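Local coordinates for putative exported protein (Bordetella pertussis, PDB 2DVZ), which probably serves as the periplasmic solute receptor of a carboxylate transport system and binds glutamate in the cleft between its two domains, at residues Gly30-Ile35 with Asn196-Met201; Ile81-Thr86 with Val241-Leu246; Val109-Asn114 with Ala282-Thr287; Val119-Lys124 with Arg210-Ala215. One frame throughout, in Å; residues are numbered along the deposited sequence.

Overall arrangement
Contacts 1 and 2 form two walls of the glutamate pocket. They touch each other: Thr33 OG1 lies 3.3 Å from Tyr243 CE1, and their centres are 13 Å apart. Contact 1 holds the side-chain carboxylate of the ligand, contact 2 its alpha-carboxylate. Contact 3 adjoins contact 2, with centres 10 Å apart. There strand 106-121 pairs with strand 241-248, and Leu245 N probably bonds to Thr110 O at 2.7 Å. The same long strand continues to contact 4, whose centre is 27 Å from that of contact 3. Contact 4 touches contact 1 through Ile214 CG2 and Leu197 CD2, 3.9 Å apart, but has no part in the pocket.

Contact 1: Gly30-Ile35 with Asn196-Met201; sequences GGSTDI and NLPSSM. With GLU (glutamic acid), chain G.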
# COMPACT_ATOMS: atom_id res chain seq x y z
N GLY A 30 9.29 -6.10 4.35
CA GLY A 30 9.06 -5.35 5.56
C GLY A 30 8.26 -4.10 5.31
O GLY A 30 8.19 -3.23 6.19
N GLY A 31 7.67 -3.96 4.12
CA GLY A 31 6.65 -2.93 3.90
C GLY A 31 5.30 -3.56 4.19
O GLY A 31 5.24 -4.73 4.58
N SER A 32 4.22 -2.81 4.00
CA SER A 32 2.89 -3.33 4.27
C SER A 32 2.49 -4.45 3.28
O SER A 32 1.82 -5.40 3.67
CB SER A 32 1.85 -2.19 4.25
OG SER A 32 2.21 -1.17 5.18
N THR A 33 2.84 -4.30 1.99
CA THR A 33 2.58 -5.33 1.01
C THR A 33 3.16 -6.66 1.45
O THR A 33 2.44 -7.64 1.54
CB THR A 33 3.18 -4.98 -0.39
OG1 THR A 33 3.02 -3.57 -0.63
CG2 THR A 33 2.51 -5.79 -1.47
N ASP A 34 4.46 -6.68 1.73
CA ASP A 34 5.13 -7.84 2.33
C ASP A 34 4.47 -8.35 3.64
O ASP A 34 4.26 -9.55 3.81
CB ASP A 34 6.58 -7.48 2.59
CG ASP A 34 7.45 -8.70 2.91
OD1 ASP A 34 7.48 -9.66 2.08
OD2 ASP A 34 8.13 -8.67 3.97
N ILE A 35 4.15 -7.43 4.55
CA ILE A 35 3.50 -7.83 5.79
C ILE A 35 2.17 -8.57 5.62
O ILE A 35 1.98 -9.66 6.19
CB ILE A 35 3.29 -6.65 6.79
CG1 ILE A 35 4.66 -6.18 7.31
CG2 ILE A 35 2.38 -7.12 7.99
CD1 ILE A 35 4.68 -4.78 7.87
N ASN A 196 1.96 3.41 4.43
CA ASN A 196 0.80 2.61 4.68
C ASN A 196 1.02 2.17 6.10
O ASN A 196 2.13 1.83 6.49
CB ASN A 196 0.72 1.39 3.73
CG ASN A 196 1.23 1.70 2.27
OD1 ASN A 196 2.27 1.17 1.86
ND2 ASN A 196 0.51 2.53 1.53
N LEU A 197 -0.05 2.18 6.88
CA LEU A 197 0.06 2.04 8.33
C LEU A 197 0.77 0.76 8.85
O LEU A 197 1.62 0.88 9.72
CB LEU A 197 -1.31 2.35 9.01
CG LEU A 197 -1.42 2.43 10.55
CD1 LEU A 197 -0.26 3.25 11.26
CD2 LEU A 197 -2.81 2.93 10.92
N PRO A 198 0.43 -0.44 8.34
CA PRO A 198 1.07 -1.66 8.89
C PRO A 198 2.60 -1.69 9.11
O PRO A 198 3.03 -2.28 10.10
CB PRO A 198 0.60 -2.77 7.93
CG PRO A 198 -0.71 -2.25 7.44
CD PRO A 198 -0.55 -0.79 7.29
N SER A 199 3.40 -1.11 8.20
CA SER A 199 4.87 -1.14 8.35
C SER A 199 5.39 -0.12 9.37
O SER A 199 6.45 -0.33 9.98
CB SER A 199 5.61 -0.94 7.00
OG SER A 199 4.92 -0.04 6.16
N SER A 200 4.66 0.98 9.54
CA SER A 200 5.03 1.97 10.51
C SER A 200 4.45 1.62 11.87
O SER A 200 4.96 2.06 12.88
CB SER A 200 4.54 3.35 10.05
OG SER A 200 5.35 3.85 8.97
N MSE A 201 3.37 0.84 11.90
CA MSE A 201 2.68 0.50 13.16
C MSE A 201 3.54 0.04 14.33
O MSE A 201 3.36 0.59 15.42
CB MSE A 201 1.47 -0.44 12.97
CG MSE A 201 0.67 -0.67 14.27
SE MSE A 201 -0.23 1.03 14.91
CE MSE A 201 -1.92 0.89 13.92
N GLU G . 3.50 1.94 -1.39
CA GLU G . 2.99 0.56 -1.54
C GLU G . 1.48 0.53 -1.74
O GLU G . 0.69 0.01 -0.95
CB GLU G . 3.47 -0.32 -0.39
CG GLU G . 4.96 -0.11 -0.08
CD GLU G . 5.65 -1.32 0.46
OE1 GLU G . 4.97 -2.36 0.57
OE2 GLU G . 6.90 -1.26 0.75
OXT GLU G . 1.02 1.01 -2.79
O HOH W 1 4.04 0.05 3.24
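Ser32 meets Asn196, Pro198 and Ser199 where the starts of helices 32-48 and 197-205 come together beside the glutamate pocket of this periplasmic binding protein. Gly31 is the N-cap of the first helix.

A backbone-to-side-chain hydrogen bond joins the two segments. Ser199 N donates to Ser32 OG over 3.2 Å, and the bond is bent, at 140°. The Ser32 hydroxyl is anti to its own carbonyl carbon (chi1 -56°), which turns it toward the second helix start. A water adds a further link. It accepts from Ser32 N and donates to Ser199 OG. The Ser199 hydroxyl is also bonded to Asp195, just before the segment.

Van der Waals contacts lie beside these polar links. The ring of Pro198 lies against Ser32, with CD 3.5 Å from Ser32 OG and CB close to Ser32 CB. One turn along the first helix, Ile35 reaches across with the end of its chain. Its CD1 sits 3.7 Å from Ser199 CA and equally near Pro198 O. Ser199 CB rests against Gly30 O and Gly31 CA.

Glutamate is held next to this junction. Its OE1 takes two bonds from Thr33, one from the backbone N and one from the hydroxyl. Two donors on one oxygen probably help to stabilise its negative charge, and the nearby helix start may add to this. Asn196 lines the pocket near the ligand CB, beside Tyr243. Gly31 brings bare backbone up to the other carboxylate oxygen, with CA 3.6 Å from glutamate OE2. The shorter of the two Thr33 bonds is that of OG1, 2.6 Å from glutamate OE1.

Contact 2: Ile81-Thr86 with Val241-Leu246; sequences IATVST and VWYGLL. With GLU (glutamic acid), chain G.
Glutamate OXT is gripped twice by Ser85, and the other oxygen of the same carboxylate reaches Tyr243 across the contact. Ser85 OG donates to glutamate OXT over 2.8 Å, and Ser85 N gives a longer bond at 148°. Glutamate O is 2.6 Å from Tyr243 OH, a bond of weak geometry. It also accepts from a water, which donates to Trp242 O and accepts from Val84 N. Through these three bonds the water ties both segments to the ligand. It lies over one face of the Tyr243 ring, toward the rim.

Behind the ligand the backbones pair as antiparallel strands. Ala82 and Gly244 form a hydrogen-bonded pair. Ala82 N to Gly244 O measures 2.8 Å, and Gly244 N returns a bond to Ala82 O. The next pair, Ile81 with Leu245, is non-hydrogen-bonded; the CD1 methyls of the two side chains meet at 4.2 Å.

On the face of Ala82, packing is tight. Ala82 CB is 3.4 Å from Leu246 CD1. The Trp242 ring turns back toward the first segment because CG stands between its backbone N and carbonyl carbon (chi1 41°). Val84 CG2 then sits squarely over its six-membered ring, 3.9 Å from the centroid, as a CH-pi contact. The same methyl touches Val241 CB at 3.7 Å. Phe291 makes an edge-to-face contact with the Trp242 ring.

Thr83 is the N-cap of helix 84-93, and its hydroxyl is bonded to that of Thr86. A strand followed by a helix whose first turn binds the ligand carboxylate is typical of the binding cleft of periplasmic binding proteins.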
# COMPACT_ATOMS: atom_id res chain seq x y z
N ILE A 81 0.64 -9.50 -5.71
CA ILE A 81 -0.11 -8.67 -4.78
C ILE A 81 -0.44 -7.33 -5.43
O ILE A 81 0.49 -6.58 -5.77
CB ILE A 81 0.64 -8.45 -3.43
CG1 ILE A 81 1.03 -9.79 -2.81
CG2 ILE A 81 -0.26 -7.69 -2.42
CD1 ILE A 81 -0.18 -10.71 -2.52
N ALA A 82 -1.74 -7.05 -5.59
CA ALA A 82 -2.19 -5.76 -6.11
C ALA A 82 -2.00 -4.73 -5.02
O ALA A 82 -2.25 -5.02 -3.84
CB ALA A 82 -3.65 -5.79 -6.55
N THR A 83 -1.56 -3.54 -5.43
CA THR A 83 -1.34 -2.42 -4.53
C THR A 83 -1.81 -1.23 -5.30
O THR A 83 -1.92 -1.30 -6.54
CB THR A 83 0.15 -2.21 -4.21
OG1 THR A 83 0.83 -1.84 -5.41
CG2 THR A 83 0.80 -3.47 -3.61
N VAL A 84 -2.10 -0.13 -4.61
CA VAL A 84 -2.52 1.08 -5.29
C VAL A 84 -1.38 1.67 -6.15
O VAL A 84 -1.63 2.32 -7.16
CB VAL A 84 -3.20 2.14 -4.33
CG1 VAL A 84 -3.60 3.38 -5.10
CG2 VAL A 84 -4.45 1.55 -3.67
N SER A 85 -0.13 1.46 -5.74
CA SER A 85 1.01 1.89 -6.53
C SER A 85 0.97 1.20 -7.90
O SER A 85 1.07 1.85 -8.94
CB SER A 85 2.34 1.57 -5.82
OG SER A 85 2.51 2.42 -4.68
N THR A 86 0.78 -0.11 -7.88
CA THR A 86 0.89 -0.91 -9.12
C THR A 86 -0.37 -0.87 -9.99
O THR A 86 -0.28 -0.98 -11.21
CB THR A 86 1.37 -2.36 -8.82
OG1 THR A 86 0.51 -2.96 -7.85
CG2 THR A 86 2.82 -2.36 -8.30
N VAL A 241 -5.77 2.86 1.25
CA VAL A 241 -5.37 1.96 0.17
C VAL A 241 -5.94 0.54 0.45
O VAL A 241 -6.88 0.37 1.26
CB VAL A 241 -3.82 1.98 -0.03
CG1 VAL A 241 -3.36 3.36 -0.38
CG2 VAL A 241 -3.04 1.42 1.20
N TRP A 242 -5.38 -0.46 -0.24
CA TRP A 242 -5.80 -1.85 -0.10
C TRP A 242 -4.73 -2.76 -0.69
O TRP A 242 -3.83 -2.29 -1.42
CB TRP A 242 -7.20 -2.17 -0.72
CG TRP A 242 -7.56 -1.53 -2.09
CD1 TRP A 242 -8.61 -0.72 -2.32
CD2 TRP A 242 -6.87 -1.67 -3.36
NE1 TRP A 242 -8.65 -0.35 -3.64
CE2 TRP A 242 -7.60 -0.93 -4.31
CE3 TRP A 242 -5.71 -2.36 -3.78
CZ2 TRP A 242 -7.20 -0.80 -5.67
CZ3 TRP A 242 -5.29 -2.23 -5.16
CH2 TRP A 242 -6.06 -1.46 -6.08
N TYR A 243 -4.82 -4.03 -0.32
CA TYR A 243 -3.94 -5.09 -0.80
C TYR A 243 -4.78 -6.28 -1.26
O TYR A 243 -5.68 -6.70 -0.56
CB TYR A 243 -2.94 -5.51 0.30
CG TYR A 243 -2.08 -4.32 0.65
CD1 TYR A 243 -0.91 -4.06 -0.09
CD2 TYR A 243 -2.49 -3.40 1.64
CE1 TYR A 243 -0.14 -2.92 0.18
CE2 TYR A 243 -1.71 -2.28 1.94
CZ TYR A 243 -0.55 -2.03 1.19
OH TYR A 243 0.20 -0.91 1.46
N GLY A 244 -4.47 -6.83 -2.43
CA GLY A 244 -5.24 -7.95 -2.93
C GLY A 244 -4.44 -8.91 -3.79
O GLY A 244 -3.22 -8.76 -3.96
N LEU A 245 -5.14 -9.90 -4.35
CA LEU A 245 -4.50 -10.98 -5.04
C LEU A 245 -4.85 -10.92 -6.53
O LEU A 245 -5.99 -10.71 -6.89
CB LEU A 245 -4.87 -12.32 -4.40
CG LEU A 245 -4.06 -13.56 -4.84
CD1 LEU A 245 -2.52 -13.50 -4.53
CD2 LEU A 245 -4.67 -14.76 -4.21
N LEU A 246 -3.84 -11.09 -7.37
CA LEU A 246 -3.97 -10.98 -8.83
C LEU A 246 -3.42 -12.24 -9.44
O LEU A 246 -2.42 -12.81 -8.96
CB LEU A 246 -3.13 -9.81 -9.35
CG LEU A 246 -3.52 -8.40 -8.86
CD1 LEU A 246 -2.48 -7.35 -9.34
CD2 LEU A 246 -5.01 -7.98 -9.23
N GLU G . 3.50 1.94 -1.39
CA GLU G . 2.99 0.56 -1.54
C GLU G . 1.48 0.53 -1.74
O GLU G . 0.69 0.01 -0.95
CB GLU G . 3.47 -0.32 -0.39
CG GLU G . 4.96 -0.11 -0.08
CD GLU G . 5.65 -1.32 0.46
OE1 GLU G . 4.97 -2.36 0.57
OE2 GLU G . 6.90 -1.26 0.75
OXT GLU G . 1.02 1.01 -2.79
O HOH W 2 -1.85 -0.22 -1.87

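Contact 3: Val109-Asn114 with Ala282-Thr287; sequences VTNFAN and APSGNT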
# COMPACT_ATOMS: atom_id res chain seq x y z
N VAL A 109 -8.44 -11.53 -8.18
CA VAL A 109 -8.95 -12.63 -7.41
C VAL A 109 -9.82 -12.08 -6.26
O VAL A 109 -11.00 -12.43 -6.14
CB VAL A 109 -7.80 -13.52 -6.90
CG1 VAL A 109 -8.33 -14.59 -5.98
CG2 VAL A 109 -7.02 -14.13 -8.11
N THR A 110 -9.21 -11.22 -5.43
CA THR A 110 -9.85 -10.67 -4.23
C THR A 110 -8.99 -9.59 -3.57
O THR A 110 -7.74 -9.63 -3.59
CB THR A 110 -10.21 -11.77 -3.19
OG1 THR A 110 -11.21 -11.28 -2.29
CG2 THR A 110 -8.98 -12.23 -2.42
N ASN A 111 -9.68 -8.61 -3.00
CA ASN A 111 -9.10 -7.66 -2.09
C ASN A 111 -8.98 -8.33 -0.72
O ASN A 111 -9.98 -8.69 -0.11
CB ASN A 111 -9.98 -6.41 -2.06
CG ASN A 111 -9.48 -5.33 -1.12
OD1 ASN A 111 -8.55 -5.51 -0.34
ND2 ASN A 111 -10.10 -4.17 -1.22
N PHE A 112 -7.74 -8.52 -0.27
CA PHE A 112 -7.45 -9.00 1.08
C PHE A 112 -7.92 -8.01 2.14
O PHE A 112 -8.66 -8.36 3.08
CB PHE A 112 -5.96 -9.16 1.31
CG PHE A 112 -5.33 -10.33 0.58
CD1 PHE A 112 -6.12 -11.35 -0.00
CD2 PHE A 112 -3.93 -10.44 0.52
CE1 PHE A 112 -5.52 -12.45 -0.65
CE2 PHE A 112 -3.31 -11.57 -0.11
CZ PHE A 112 -4.11 -12.56 -0.70
N ALA A 113 -7.47 -6.77 2.03
CA ALA A 113 -7.74 -5.82 3.12
C ALA A 113 -7.71 -4.40 2.64
O ALA A 113 -6.93 -4.00 1.75
CB ALA A 113 -6.74 -5.99 4.26
N ASN A 114 -8.58 -3.62 3.26
CA ASN A 114 -8.47 -2.20 3.18
C ASN A 114 -7.51 -1.70 4.26
O ASN A 114 -7.52 -2.19 5.37
CB ASN A 114 -9.86 -1.61 3.29
CG ASN A 114 -10.68 -1.90 2.07
OD1 ASN A 114 -10.42 -1.39 0.98
ND2 ASN A 114 -11.72 -2.70 2.24
N ALA A 282 -8.41 -3.70 7.62
CA ALA A 282 -9.66 -4.34 7.83
C ALA A 282 -9.87 -5.33 6.69
O ALA A 282 -9.69 -4.96 5.52
CB ALA A 282 -10.79 -3.30 7.83
N PRO A 283 -10.29 -6.57 7.02
CA PRO A 283 -10.47 -7.60 5.96
C PRO A 283 -11.52 -7.20 4.92
O PRO A 283 -12.51 -6.56 5.26
CB PRO A 283 -10.92 -8.86 6.72
CG PRO A 283 -11.31 -8.37 8.18
CD PRO A 283 -10.60 -7.06 8.40
N SER A 284 -11.29 -7.57 3.66
CA SER A 284 -12.30 -7.43 2.61
C SER A 284 -12.80 -8.84 2.15
O SER A 284 -13.85 -9.30 2.59
CB SER A 284 -11.72 -6.60 1.46
OG SER A 284 -12.70 -6.33 0.48
N GLY A 285 -12.03 -9.55 1.32
CA GLY A 285 -12.43 -10.86 0.83
C GLY A 285 -13.66 -10.72 -0.05
O GLY A 285 -14.54 -11.59 -0.02
N ASN A 286 -13.70 -9.63 -0.82
CA ASN A 286 -14.77 -9.34 -1.77
C ASN A 286 -14.58 -10.17 -3.06
O ASN A 286 -13.64 -10.96 -3.17
CB ASN A 286 -14.82 -7.84 -2.07
CG ASN A 286 -13.55 -7.32 -2.75
OD1 ASN A 286 -12.62 -8.07 -2.97
ND2 ASN A 286 -13.53 -6.02 -3.10
N THR A 287 -15.45 -9.99 -4.04
CA THR A 287 -15.43 -10.82 -5.24
C THR A 287 -14.43 -10.25 -6.22
O THR A 287 -14.07 -9.06 -6.10
CB THR A 287 -16.81 -10.90 -5.90
OG1 THR A 287 -17.21 -9.59 -6.33
CG2 THR A 287 -17.83 -11.45 -4.94
O HOH W 3 -13.30 -3.95 0.08
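Thr110 and Asn111 meet Asn286 at the closely bonded end of this contact. Thr110 OG1 donates to Asn286 O over 2.6 Å. Its chi1 of -160° places OG1 anti to the backbone N and aims it across the gap. Next to it, Asn111 N donates to Asn286 OD1 over 3.0 Å. The amide of Asn286 is held from its other end by Glu294.

Backbone bonds continue the pairing. Gly285 N donates to Asn111 O over 2.6 Å, and Ser284 N to Phe112 O over 2.8 Å. Asn114 and Ala282 exchange two more as an antiparallel hydrogen-bonded pair. The CB of Ser284 is pressed against Asn111 O at 3.1 Å.

The looser part is the side-chain layer of Asn114 and Ser284. Both residues are partly exposed, and a water that accepts from Asn114 ND2 links them. Asn114 ND2 comes no nearer than 4.0 Å to Ser284 CB. Pro283, whose CB points away from strand 106-121, is exposed.

Strand 281-283 thus adds a short antiparallel strand to the long strand 106-121, and the loop after it keeps on bonding to that strand, which has classic beta bulges against strand 241-248.

Contact 4: Val119-Lys124 with Arg210-Ala215; sequences VAVNPK and RAMAIA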
# COMPACT_ATOMS: atom_id res chain seq x y z
N VAL A 119 0.80 9.68 8.03
CA VAL A 119 1.97 10.57 7.99
C VAL A 119 2.59 10.56 9.39
O VAL A 119 1.93 10.86 10.40
CB VAL A 119 1.68 12.01 7.40
CG1 VAL A 119 0.62 12.81 8.20
CG2 VAL A 119 2.98 12.83 7.23
N ALA A 120 3.86 10.17 9.46
CA ALA A 120 4.53 10.09 10.72
C ALA A 120 5.84 10.89 10.70
O ALA A 120 6.39 11.24 9.61
CB ALA A 120 4.76 8.61 11.12
N VAL A 121 6.30 11.22 11.91
CA VAL A 121 7.53 11.97 12.05
C VAL A 121 8.51 11.23 12.97
O VAL A 121 8.13 10.40 13.82
CB VAL A 121 7.32 13.49 12.47
CG1 VAL A 121 6.57 14.24 11.44
CG2 VAL A 121 6.64 13.64 13.84
N ASN A 122 9.77 11.52 12.77
CA ASN A 122 10.76 11.18 13.78
C ASN A 122 10.38 11.92 15.10
O ASN A 122 9.98 13.08 15.06
CB ASN A 122 12.18 11.54 13.28
CG ASN A 122 13.24 11.18 14.30
OD1 ASN A 122 13.48 11.93 15.26
ND2 ASN A 122 13.87 10.04 14.11
N PRO A 123 10.52 11.25 16.25
CA PRO A 123 10.07 11.87 17.51
C PRO A 123 10.76 13.18 17.91
O PRO A 123 10.17 14.00 18.67
CB PRO A 123 10.33 10.79 18.55
CG PRO A 123 10.51 9.47 17.74
CD PRO A 123 11.12 9.92 16.46
N LYS A 124 11.96 13.44 17.42
CA LYS A 124 12.59 14.74 17.66
C LYS A 124 11.95 15.89 16.86
O LYS A 124 12.28 17.07 17.09
CB LYS A 124 14.10 14.67 17.41
CG LYS A 124 14.88 13.81 18.46
CD LYS A 124 15.10 14.59 19.78
CE LYS A 124 16.14 13.97 20.68
NZ LYS A 124 15.77 12.65 21.26
N ARG A 210 6.27 9.08 15.58
CA ARG A 210 5.02 9.69 16.02
C ARG A 210 4.12 9.94 14.82
O ARG A 210 4.50 10.66 13.88
CB ARG A 210 5.29 11.01 16.81
CG ARG A 210 4.12 12.01 16.93
CD ARG A 210 4.25 13.03 18.17
NE ARG A 210 5.36 13.96 17.95
CZ ARG A 210 6.59 13.88 18.46
NH1 ARG A 210 6.91 12.94 19.34
NH2 ARG A 210 7.50 14.77 18.09
N ALA A 211 2.92 9.37 14.86
CA ALA A 211 1.95 9.53 13.78
C ALA A 211 1.18 10.86 13.92
O ALA A 211 0.68 11.20 15.01
CB ALA A 211 1.00 8.36 13.79
N MSE A 212 1.10 11.61 12.83
CA MSE A 212 0.43 12.88 12.86
C MSE A 212 -1.03 12.82 12.45
O MSE A 212 -1.86 13.56 12.99
CB MSE A 212 1.19 13.93 12.01
CG MSE A 212 2.54 14.34 12.61
SE MSE A 212 2.47 15.29 14.35
CE MSE A 212 2.49 13.78 15.57
N ALA A 213 -1.31 11.97 11.46
CA ALA A 213 -2.67 11.71 10.96
C ALA A 213 -2.68 10.35 10.26
O ALA A 213 -1.65 9.88 9.82
CB ALA A 213 -3.10 12.80 9.98
N ILE A 214 -3.85 9.73 10.18
CA ILE A 214 -4.02 8.47 9.44
C ILE A 214 -5.07 8.73 8.37
O ILE A 214 -5.93 9.62 8.55
CB ILE A 214 -4.45 7.24 10.34
CG1 ILE A 214 -5.75 7.50 11.11
CG2 ILE A 214 -3.33 6.80 11.28
CD1 ILE A 214 -6.39 6.22 11.68
N ALA A 215 -4.98 8.01 7.26
CA ALA A 215 -6.05 8.06 6.24
C ALA A 215 -7.01 6.85 6.42
O ALA A 215 -6.67 5.71 6.17
CB ALA A 215 -5.49 8.17 4.82
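Val119 lays its CG1 methyl against Met212 CB, 4.0 Å away, and against Ala213 CB. Met212 is a selenomethionine. The three belong to an antiparallel strand pair with a classic beta bulge, in which Met212 and Ala213 both face Val119. CG1 of Val119 stands between its backbone N and carbonyl carbon (chi1 60°), which brings it over this bulge.

Both polar backbone groups of Val119 are used there. Its N donates to Ala213 O over 3.0 Å. Its O accepts from Met212 N over 2.7 Å. Beyond the bulge the pairing is regular. Ala120 and Ala211 face each other as a non-hydrogen-bonded pair, with their CA atoms only 4.0 Å apart. Val121 and Arg210 then exchange two backbone bonds, of which Val121 N to Arg210 O is the shorter.

The valines share one face of the sheet. Val121 CG1 meets Met212 CG at 4.2 Å, the two side chains crossing at about a right angle. Phe133 of helix 130-138 touches Val119, Val121 and Met212. Helix 130-138 therefore packs on this face of the strand pair. The side chain of Val119 is about 13 Å from the bound glutamate.

Past the end of the strand, Asn122 forms an Asx turn, its OD1 accepting from Lys124 N. Arg210 leaves the strand extended, then bends at chi3 (68°) toward this turn. Its NE is bonded to Ala127 O. Arg210 NH2 donates to Pro123 O over 2.8 Å, meeting it near the edge of the guanidinium and from above the carbonyl plane.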